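PDB 3K2V: putative D-arabinose 5-phosphate isomerase from Klebsiella pneumoniae subsp. pneumoniae, which probably interconverts D-ribulose 5-phosphate and D-arabinose 5-phosphate, and binds the sugar nucleotide CMP-Kdo through its pair of CBS domains. Local coordinates for residues L118-M121 against Q122-H125; I76-D79 against G80-R83; I66-D69 against D70-I74. All blocks are in the same frame, centred on the assembly; numbering follows the deposited sequence.

Contact 1 of 3, residues L118-M121 against Q122-H125; sequences LNLM and QSRH. With CMK (cytidine 5'-monophosphate 3-deoxy-beta-D-gulo-oct-2-ulo-pyranosonic acid), chain C.
Gln-122 N donates to Leu-118 O over 2.9 Å, nearly straight at 164°, and the same i to i+4 pattern carries Ser-123 N to Asn-119 O and Arg-124 N to Leu-120 O through the last two helical turns. Ser-123 turns its OG back along the helix (chi1 76°), 3.2 Å from Leu-120 O and with Asn-119 O also near, a common way for serine to sit against a helical backbone. His-125, with phi +55°, is the C-prime residue of a Schellman motif: its N bonds weakly to Gln-122 O at 3.4 Å while Ile-126 N reaches back to Met-121 O. Leaving the helix brings the imidazole to the ligand, where ND1 makes a weak bond of 3.0 Å to CMK O8; Gln-122 O lies over one face of the ring. Buried Gln-122, its chain bent at chi2, accepts a hydrogen bond at OE1 from His-144 ND1 of the second subunit. Outward, Leu-120 CD1 lies 3.8 Å from Arg-124 CG, the two chains running alongside each other toward Ile-106. Helix 114-124 connects strands 107-108 and 128-133 in a beta-alpha-beta unit, and Leu-118 and Met-121 (selenomethionine), both apolar and buried, pack on helix 143-146.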
loop_
_atom_site.group_PDB
_atom_site.type_symbol
_atom_site.label_atom_id
_atom_site.label_comp_id
_atom_site.label_asym_id
_atom_site.label_seq_id
_atom_site.Cartn_x
_atom_site.Cartn_y
_atom_site.Cartn_z
ATOM N N LEU A 118 5.859 9.132 10.853
ATOM C CA LEU A 118 6.649 8.269 9.965
ATOM C C LEU A 118 7.228 7.091 10.738
ATOM O O LEU A 118 7.182 5.943 10.270
ATOM C CB LEU A 118 7.761 9.089 9.318
ATOM C CG LEU A 118 8.755 8.359 8.410
ATOM C CD1 LEU A 118 8.029 7.808 7.191
ATOM C CD2 LEU A 118 9.859 9.340 8.042
ATOM N N ASN A 119 7.786 7.384 11.911
ATOM C CA ASN A 119 8.389 6.355 12.753
ATOM C C ASN A 119 7.364 5.302 13.147
ATOM O O ASN A 119 7.666 4.111 13.106
ATOM C CB ASN A 119 9.055 6.959 14.007
ATOM C CG ASN A 119 10.410 7.606 13.708
ATOM O OD1 ASN A 119 11.041 7.305 12.712
ATOM N ND2 ASN A 119 10.850 8.506 14.586
ATOM N N LEU A 120 6.150 5.740 13.488
ATOM C CA LEU A 120 5.065 4.823 13.836
ATOM C C LEU A 120 4.698 3.965 12.648
ATOM O O LEU A 120 4.512 2.739 12.781
ATOM C CB LEU A 120 3.823 5.587 14.334
ATOM C CG LEU A 120 2.616 4.711 14.698
ATOM C CD1 LEU A 120 2.952 3.790 15.895
ATOM C CD2 LEU A 120 1.388 5.546 15.010
HETATM N N MSE A 121 4.602 4.583 11.479
HETATM C CA MSE A 121 4.219 3.840 10.273
HETATM C C MSE A 121 5.279 2.786 9.926
HETATM O O MSE A 121 4.946 1.648 9.576
HETATM C CB MSE A 121 3.950 4.790 9.096
HETATM C CG MSE A 121 2.619 5.537 9.225
HETATM SE SE MSE A 121 2.088 6.575 7.608
HETATM C CE MSE A 121 2.646 8.352 8.147
ATOM N N GLN A 122 6.548 3.172 10.055
ATOM C CA GLN A 122 7.671 2.259 9.838
ATOM C C GLN A 122 7.624 1.107 10.806
ATOM O O GLN A 122 7.777 -0.030 10.398
ATOM C CB GLN A 122 9.017 2.968 10.037
ATOM C CG GLN A 122 9.400 3.864 8.906
ATOM C CD GLN A 122 9.724 3.087 7.668
ATOM O OE1 GLN A 122 8.897 2.994 6.751
ATOM N NE2 GLN A 122 10.910 2.480 7.635
ATOM N N SER A 123 7.434 1.403 12.087
ATOM C CA SER A 123 7.461 0.357 13.102
ATOM C C SER A 123 6.253 -0.569 13.021
ATOM O O SER A 123 6.358 -1.741 13.385
ATOM C CB SER A 123 7.632 0.927 14.503
ATOM O OG SER A 123 6.445 1.494 14.987
ATOM N N ARG A 124 5.130 -0.083 12.499
ATOM C CA ARG A 124 3.950 -0.928 12.322
ATOM C C ARG A 124 3.762 -1.469 10.908
ATOM O O ARG A 124 2.847 -2.254 10.675
ATOM C CB ARG A 124 2.682 -0.174 12.744
ATOM C CG ARG A 124 2.722 0.429 14.146
ATOM C CD ARG A 124 2.924 -0.617 15.218
ATOM N NE ARG A 124 1.732 -1.458 15.347
ATOM C CZ ARG A 124 0.681 -1.178 16.124
ATOM N NH1 ARG A 124 0.646 -0.070 16.870
ATOM N NH2 ARG A 124 -0.345 -2.023 16.158
ATOM N N HIS A 125 4.617 -1.075 9.969
ATOM C CA HIS A 125 4.497 -1.502 8.563
ATOM C C HIS A 125 3.144 -1.193 7.937
ATOM O O HIS A 125 2.512 -2.046 7.315
ATOM C CB HIS A 125 4.875 -2.978 8.406
ATOM C CG HIS A 125 6.230 -3.283 8.956
ATOM N ND1 HIS A 125 7.354 -3.387 8.160
ATOM C CD2 HIS A 125 6.654 -3.422 10.235
ATOM C CE1 HIS A 125 8.406 -3.619 8.926
ATOM N NE2 HIS A 125 8.010 -3.635 10.191
HETATM N N1C CMK C . -4.051 -0.880 9.999
HETATM C C2C CMK C . -4.503 -0.306 11.197
HETATM N N3C CMK C . -4.469 1.085 11.298
HETATM C C4C CMK C . -3.963 1.911 10.306
HETATM C C5C CMK C . -3.508 1.337 9.108
HETATM C C6C CMK C . -3.550 -0.062 8.968
HETATM O O2C CMK C . -4.962 -0.984 12.131
HETATM N N4C CMK C . -3.981 3.241 10.542
HETATM C "C1'" CMK C . -4.097 -2.382 9.871
HETATM C "C2'" CMK C . -4.716 -2.838 8.542
HETATM O "O2'" CMK C . -6.138 -2.920 8.712
HETATM C "C3'" CMK C . -4.064 -4.208 8.353
HETATM C "C4'" CMK C . -2.684 -4.042 9.022
HETATM O "O4'" CMK C . -2.743 -2.816 9.867
HETATM O "O3'" CMK C . -4.813 -5.192 9.044
HETATM C "C5'" CMK C . -1.565 -3.758 8.031
HETATM O "O5'" CMK C . -1.888 -2.650 7.150
HETATM P PA CMK C . -1.635 -2.893 5.539
HETATM O O1A CMK C . -2.599 -3.920 5.057
HETATM O O2A CMK C . -1.783 -1.600 4.800
HETATM O O6 CMK C . 1.998 -3.926 4.551
HETATM C C2 CMK C . 0.578 -4.195 4.455
HETATM O O2 CMK C . -0.084 -3.413 5.494
HETATM C C3 CMK C . 0.116 -3.806 3.039
HETATM C C4 CMK C . 1.033 -4.348 1.922
HETATM O O4 CMK C . 0.604 -3.826 0.629
HETATM C C5 CMK C . 2.490 -4.030 2.176
HETATM C C6 CMK C . 2.827 -4.584 3.555
HETATM C C7 CMK C . 4.260 -4.288 3.975
HETATM C C1 CMK C . 0.241 -5.651 4.825
HETATM O O1X CMK C . 0.416 -5.954 6.027
HETATM O O1Y CMK C . -0.223 -6.417 3.955
HETATM O O5 CMK C . 2.741 -2.605 2.133
HETATM C C8 CMK C . 4.610 -5.012 5.285
HETATM O O8 CMK C . 5.858 -4.498 5.746
HETATM O O7 CMK C . 5.142 -4.736 2.964
#

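Contact 2 of 3, residues I76-D79 against G80-R83. With CMK (cytidine 5'-monophosphate 3-deoxy-beta-D-gulo-oct-2-ulo-pyranosonic acid), chain C.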
loop_
_atom_site.group_PDB
_atom_site.type_symbol
_atom_site.label_atom_id
_atom_site.label_comp_id
_atom_site.label_asym_id
_atom_site.label_seq_id
_atom_site.Cartn_x
_atom_site.Cartn_y
_atom_site.Cartn_z
ATOM N N ILE A 76 -11.140 -0.088 10.345
ATOM C CA ILE A 76 -10.526 0.314 9.095
ATOM C C ILE A 76 -10.428 -0.890 8.173
ATOM O O ILE A 76 -10.530 -2.042 8.617
ATOM C CB ILE A 76 -9.102 0.940 9.280
ATOM C CG1 ILE A 76 -8.043 -0.123 9.599
ATOM C CG2 ILE A 76 -9.116 2.039 10.321
ATOM C CD1 ILE A 76 -7.868 -0.357 11.036
ATOM N N PHE A 77 -10.237 -0.608 6.893
ATOM C CA PHE A 77 -10.037 -1.647 5.876
ATOM C C PHE A 77 -9.083 -1.129 4.824
ATOM O O PHE A 77 -9.318 -0.063 4.238
ATOM C CB PHE A 77 -11.363 -2.006 5.273
ATOM C CG PHE A 77 -11.335 -3.253 4.426
ATOM C CD1 PHE A 77 -11.340 -4.494 5.016
ATOM C CD2 PHE A 77 -11.352 -3.171 3.049
ATOM C CE1 PHE A 77 -11.340 -5.684 4.226
ATOM C CE2 PHE A 77 -11.366 -4.329 2.254
ATOM C CZ PHE A 77 -11.365 -5.573 2.846
ATOM N N THR A 78 -8.008 -1.877 4.596
ATOM C CA THR A 78 -6.980 -1.524 3.621
ATOM C C THR A 78 -6.991 -2.479 2.420
ATOM O O THR A 78 -7.614 -3.550 2.468
ATOM C CB THR A 78 -5.571 -1.618 4.253
ATOM O OG1 THR A 78 -5.255 -2.991 4.524
ATOM C CG2 THR A 78 -5.465 -0.794 5.549
ATOM N N ASP A 79 -6.268 -2.116 1.355
ATOM C CA ASP A 79 -6.086 -3.023 0.217
ATOM C C ASP A 79 -5.433 -4.341 0.652
ATOM O O ASP A 79 -5.789 -5.406 0.171
ATOM C CB ASP A 79 -5.257 -2.356 -0.883
ATOM C CG ASP A 79 -6.014 -1.232 -1.606
ATOM O OD1 ASP A 79 -7.270 -1.182 -1.523
ATOM O OD2 ASP A 79 -5.354 -0.385 -2.257
ATOM N N GLY A 80 -4.490 -4.275 1.590
ATOM C CA GLY A 80 -3.910 -5.491 2.152
ATOM C C GLY A 80 -4.949 -6.399 2.829
ATOM O O GLY A 80 -4.869 -7.623 2.732
ATOM N N ASP A 81 -5.881 -5.795 3.548
ATOM C CA ASP A 81 -6.967 -6.536 4.178
ATOM C C ASP A 81 -7.820 -7.300 3.152
ATOM O O ASP A 81 -8.255 -8.420 3.425
ATOM C CB ASP A 81 -7.853 -5.611 5.006
ATOM C CG ASP A 81 -7.144 -5.061 6.236
ATOM O OD1 ASP A 81 -6.287 -5.766 6.814
ATOM O OD2 ASP A 81 -7.456 -3.924 6.624
ATOM N N LEU A 82 -8.057 -6.694 1.989
ATOM C CA LEU A 82 -8.808 -7.358 0.920
ATOM C C LEU A 82 -8.089 -8.621 0.472
ATOM O O LEU A 82 -8.704 -9.687 0.344
ATOM C CB LEU A 82 -9.065 -6.443 -0.267
ATOM C CG LEU A 82 -9.865 -7.058 -1.413
ATOM C CD1 LEU A 82 -11.277 -7.427 -0.928
ATOM C CD2 LEU A 82 -9.935 -6.105 -2.630
ATOM N N ARG A 83 -6.778 -8.525 0.257
ATOM C CA ARG A 83 -6.002 -9.710 -0.082
ATOM C C ARG A 83 -6.140 -10.794 0.973
ATOM O O ARG A 83 -6.368 -11.955 0.657
ATOM C CB ARG A 83 -4.517 -9.341 -0.324
ATOM C CG ARG A 83 -3.586 -10.546 -0.329
ATOM C CD ARG A 83 -2.174 -10.198 -0.658
ATOM N NE ARG A 83 -1.753 -9.004 -0.009
ATOM C CZ ARG A 83 -1.332 -8.927 1.241
ATOM N NH1 ARG A 83 -0.969 -7.771 1.683
ATOM N NH2 ARG A 83 -1.254 -10.016 2.029
HETATM N N1C CMK C . -4.051 -0.880 9.999
HETATM C C2C CMK C . -4.503 -0.306 11.197
HETATM N N3C CMK C . -4.469 1.085 11.298
HETATM C C4C CMK C . -3.963 1.911 10.306
HETATM C C5C CMK C . -3.508 1.337 9.108
HETATM C C6C CMK C . -3.550 -0.062 8.968
HETATM O O2C CMK C . -4.962 -0.984 12.131
HETATM N N4C CMK C . -3.981 3.241 10.542
HETATM C "C1'" CMK C . -4.097 -2.382 9.871
HETATM C "C2'" CMK C . -4.716 -2.838 8.542
HETATM O "O2'" CMK C . -6.138 -2.920 8.712
HETATM C "C3'" CMK C . -4.064 -4.208 8.353
HETATM C "C4'" CMK C . -2.684 -4.042 9.022
HETATM O "O4'" CMK C . -2.743 -2.816 9.867
HETATM O "O3'" CMK C . -4.813 -5.192 9.044
HETATM C "C5'" CMK C . -1.565 -3.758 8.031
HETATM O "O5'" CMK C . -1.888 -2.650 7.150
HETATM P PA CMK C . -1.635 -2.893 5.539
HETATM O O1A CMK C . -2.599 -3.920 5.057
HETATM O O2A CMK C . -1.783 -1.600 4.800
HETATM O O6 CMK C . 1.998 -3.926 4.551
HETATM C C2 CMK C . 0.578 -4.195 4.455
HETATM O O2 CMK C . -0.084 -3.413 5.494
HETATM C C3 CMK C . 0.116 -3.806 3.039
HETATM C C4 CMK C . 1.033 -4.348 1.922
HETATM O O4 CMK C . 0.604 -3.826 0.629
HETATM C C5 CMK C . 2.490 -4.030 2.176
HETATM C C6 CMK C . 2.827 -4.584 3.555
HETATM C C7 CMK C . 4.260 -4.288 3.975
HETATM C C1 CMK C . 0.241 -5.651 4.825
HETATM O O1X CMK C . 0.416 -5.954 6.027
HETATM O O1Y CMK C . -0.223 -6.417 3.955
HETATM O O5 CMK C . 2.741 -2.605 2.133
HETATM C C8 CMK C . 4.610 -5.012 5.285
HETATM O O8 CMK C . 5.858 -4.498 5.746
HETATM O O7 CMK C . 5.142 -4.736 2.964
#
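Thr-78 and Asp-81 exchange the two bonds of a capping box where strand 73-78 passes into helix 79-86. Asp-81 N donates to Thr-78 OG1 over 3.0 Å, and Thr-78 N returns a bond of 2.9 Å to Asp-81 OD2, arriving on the anti side of that oxygen and 33° out of the carboxylate plane. Threonine suits the N-cap because its hydroxyl, at chi1 69°, can accept from the first turn. The regular helical bonds follow, Leu-82 N to Thr-78 O and Arg-83 N to Asp-79 O.

The same polar groups hold the ligand. Asp-81 takes one ribose hydroxyl on each carboxylate oxygen, CMK O3' on OD1 and CMK O2' on OD2, both at 2.7 Å, a two-pronged grip for which a short acid is well shaped; Arg-84 makes a salt bridge to OD1, which may stabilise the negative charge. Thr-78 OG1 donates to phosphate oxygen CMK O1A at 2.9 Å, and Gly-80, lacking a side chain, lets that oxygen approach its CA to 3.6 Å beside the helix start. Arg-83, bent at chi3, brings NH1 to the sugar carboxylate, 2.7 Å from CMK O1Y, which lies at the guanidinium edge; its NE forms a salt bridge with Asp-79 of the second subunit. In return Asp-79 OD1 pairs with NE of Arg-83 of the second subunit, while its OD2 bonds the other CMK molecule.

On the side of Asp-81 turned from the ligand the contacts are apolar. Asp-81 CB sits over one face of the Phe-77 ring in a CH-pi contact, 3.9 Å from the centroid, while the ring's CZ meets Leu-82 CB. Phe-77 also packs against helices 49-59 and 97-100, and its strand lies between strands 63-67 and 102-103.

Contact 3 of 3, residues I66-D69 against D70-I74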
loop_
_atom_site.group_PDB
_atom_site.type_symbol
_atom_site.label_atom_id
_atom_site.label_comp_id
_atom_site.label_asym_id
_atom_site.label_seq_id
_atom_site.Cartn_x
_atom_site.Cartn_y
_atom_site.Cartn_z
ATOM N N ILE A 66 -14.119 2.991 8.873
ATOM C CA ILE A 66 -15.511 2.680 9.103
ATOM C C ILE A 66 -15.863 3.433 10.385
ATOM O O ILE A 66 -15.233 3.220 11.430
ATOM C CB ILE A 66 -15.765 1.173 9.302
ATOM C CG1 ILE A 66 -15.422 0.368 8.030
ATOM C CG2 ILE A 66 -17.254 0.942 9.657
ATOM C CD1 ILE A 66 -13.934 0.044 7.813
ATOM N N CYS A 67 -16.821 4.346 10.278
ATOM C CA CYS A 67 -17.186 5.273 11.358
ATOM C C CYS A 67 -18.661 5.190 11.675
ATOM O O CYS A 67 -19.475 4.873 10.815
ATOM C CB CYS A 67 -16.871 6.718 10.947
ATOM S SG CYS A 67 -15.119 7.045 10.765
ATOM N N ASP A 68 -19.016 5.518 12.911
ATOM C CA ASP A 68 -20.414 5.690 13.262
ATOM C C ASP A 68 -20.902 7.101 12.893
ATOM O O ASP A 68 -20.153 7.890 12.289
ATOM C CB ASP A 68 -20.648 5.350 14.732
ATOM C CG ASP A 68 -20.061 6.362 15.689
ATOM O OD1 ASP A 68 -19.687 7.514 15.286
ATOM O OD2 ASP A 68 -19.993 5.986 16.884
ATOM N N ASP A 69 -22.145 7.416 13.256
ATOM C CA ASP A 69 -22.765 8.687 12.870
ATOM C C ASP A 69 -22.121 9.884 13.532
ATOM O O ASP A 69 -22.327 10.986 13.078
ATOM C CB ASP A 69 -24.269 8.710 13.180
ATOM C CG ASP A 69 -25.067 7.795 12.264
ATOM O OD1 ASP A 69 -24.578 7.460 11.151
ATOM O OD2 ASP A 69 -26.192 7.411 12.661
ATOM N N ASP A 70 -21.378 9.661 14.612
ATOM C CA ASP A 70 -20.646 10.726 15.299
ATOM C C ASP A 70 -19.198 10.860 14.823
ATOM O O ASP A 70 -18.412 11.583 15.436
ATOM C CB ASP A 70 -20.671 10.462 16.809
ATOM C CG ASP A 70 -22.100 10.432 17.369
ATOM O OD1 ASP A 70 -22.863 11.387 17.115
ATOM O OD2 ASP A 70 -22.460 9.443 18.047
HETATM N N MSE A 71 -18.846 10.155 13.744
HETATM C CA MSE A 71 -17.473 10.093 13.229
HETATM C C MSE A 71 -16.481 9.481 14.218
HETATM O O MSE A 71 -15.290 9.769 14.166
HETATM C CB MSE A 71 -16.985 11.469 12.733
HETATM C CG MSE A 71 -17.631 11.933 11.442
HETATM SE SE MSE A 71 -17.273 10.758 9.910
HETATM C CE MSE A 71 -15.419 10.813 9.973
ATOM N N ASN A 72 -16.951 8.608 15.101
ATOM C CA ASN A 72 -16.057 7.793 15.889
ATOM C C ASN A 72 -15.612 6.576 15.086
ATOM O O ASN A 72 -16.394 5.982 14.354
ATOM C CB ASN A 72 -16.735 7.329 17.165
ATOM C CG ASN A 72 -16.952 8.450 18.133
ATOM O OD1 ASN A 72 -16.073 9.287 18.333
ATOM N ND2 ASN A 72 -18.127 8.479 18.749
ATOM N N ILE A 73 -14.358 6.217 15.246
ATOM C CA ILE A 73 -13.745 5.131 14.501
ATOM C C ILE A 73 -14.248 3.809 15.059
ATOM O O ILE A 73 -14.117 3.553 16.241
ATOM C CB ILE A 73 -12.210 5.171 14.674
ATOM C CG1 ILE A 73 -11.635 6.488 14.106
ATOM C CG2 ILE A 73 -11.538 3.974 14.026
ATOM C CD1 ILE A 73 -10.263 6.857 14.709
ATOM N N ILE A 74 -14.808 2.981 14.188
ATOM C CA ILE A 74 -15.193 1.626 14.532
ATOM C C ILE A 74 -14.127 0.663 14.008
ATOM O O ILE A 74 -13.759 -0.294 14.677
ATOM C CB ILE A 74 -16.540 1.271 13.914
ATOM C CG1 ILE A 74 -17.607 2.259 14.367
ATOM C CG2 ILE A 74 -16.941 -0.219 14.256
ATOM C CD1 ILE A 74 -18.977 1.965 13.716
HETATM O O HOH W 1 -20.790 7.502 18.761
#
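Cys-67 faces Ile-73 as a non-hydrogen-bonded antiparallel pair, and the backbone bonds fall on its two sides: Ile-74 N to Ile-66 O at 2.8 Å, and Asp-68 N to Asn-72 O at 3.0 Å, both in the carbonyl plane. Beyond them the chain reverses through a type I turn from Asp-68 to Met-71, closed by Met-71 N to Asp-68 O at 3.0 Å with the donor well above the carbonyl plane. Met-71 then takes positive phi (62°), and the pattern is that of a beta hairpin with a type I turn and G1 bulge.

Asp-68 holds the turn from within. Its chi1 of 71° swings the carboxylate over the loop, where OD1 accepts Asp-70 N at 2.8 Å, an Asx turn, and Asn-72 N at 3.0 Å; the two donors arrive from opposite faces of the carboxylate plane. Aspartate is apt here, being short enough to bond backbone N-H groups two and four residues further on. A water donates to Asp-68 OD2 and Asp-70 OD2 and accepts from Asn-72 ND2, bridging two like-charged acids and an amide and probably easing their repulsion.

The apolar side chains divide between the two sides. Ile-74 stretches its CD1 to 3.9 Å from Asp-68 CB, and its CB lies 4.3 Å from Ile-66 CG2. On the side of Cys-67 and Ile-73, the bent selenomethionine Met-71 puts CE 3.9 Å from Cys-67 SG, and all three pack on Leu-137 of strand 136-142. Ile-66 and Cys-67 also touch strand 42-43, the parallel neighbour of strand 63-67.

In the fold
Contact 2 is wholly buried; contacts 1 and 3 are only partly so, with apolar residues inside and mostly polar ones outside, the buried Gln-122 of contact 1 being satisfied by the second subunit. Strand 73-78 starts from the hairpin turn of contact 3 and ends in the helix cap of contact 2, and Ile-66 CD1 packs against the backbone of Ile-76. Contact 1 belongs to the second CBS range, its centre about 17 Å from that of contact 2, yet both touch the same ligand. Charged and hydroxyl groups grip it in contact 2, a single weak histidine bond reaches it in contact 1, and contact 3, an acidic, water-bridged turn, lies across the chain's centre from contact 1.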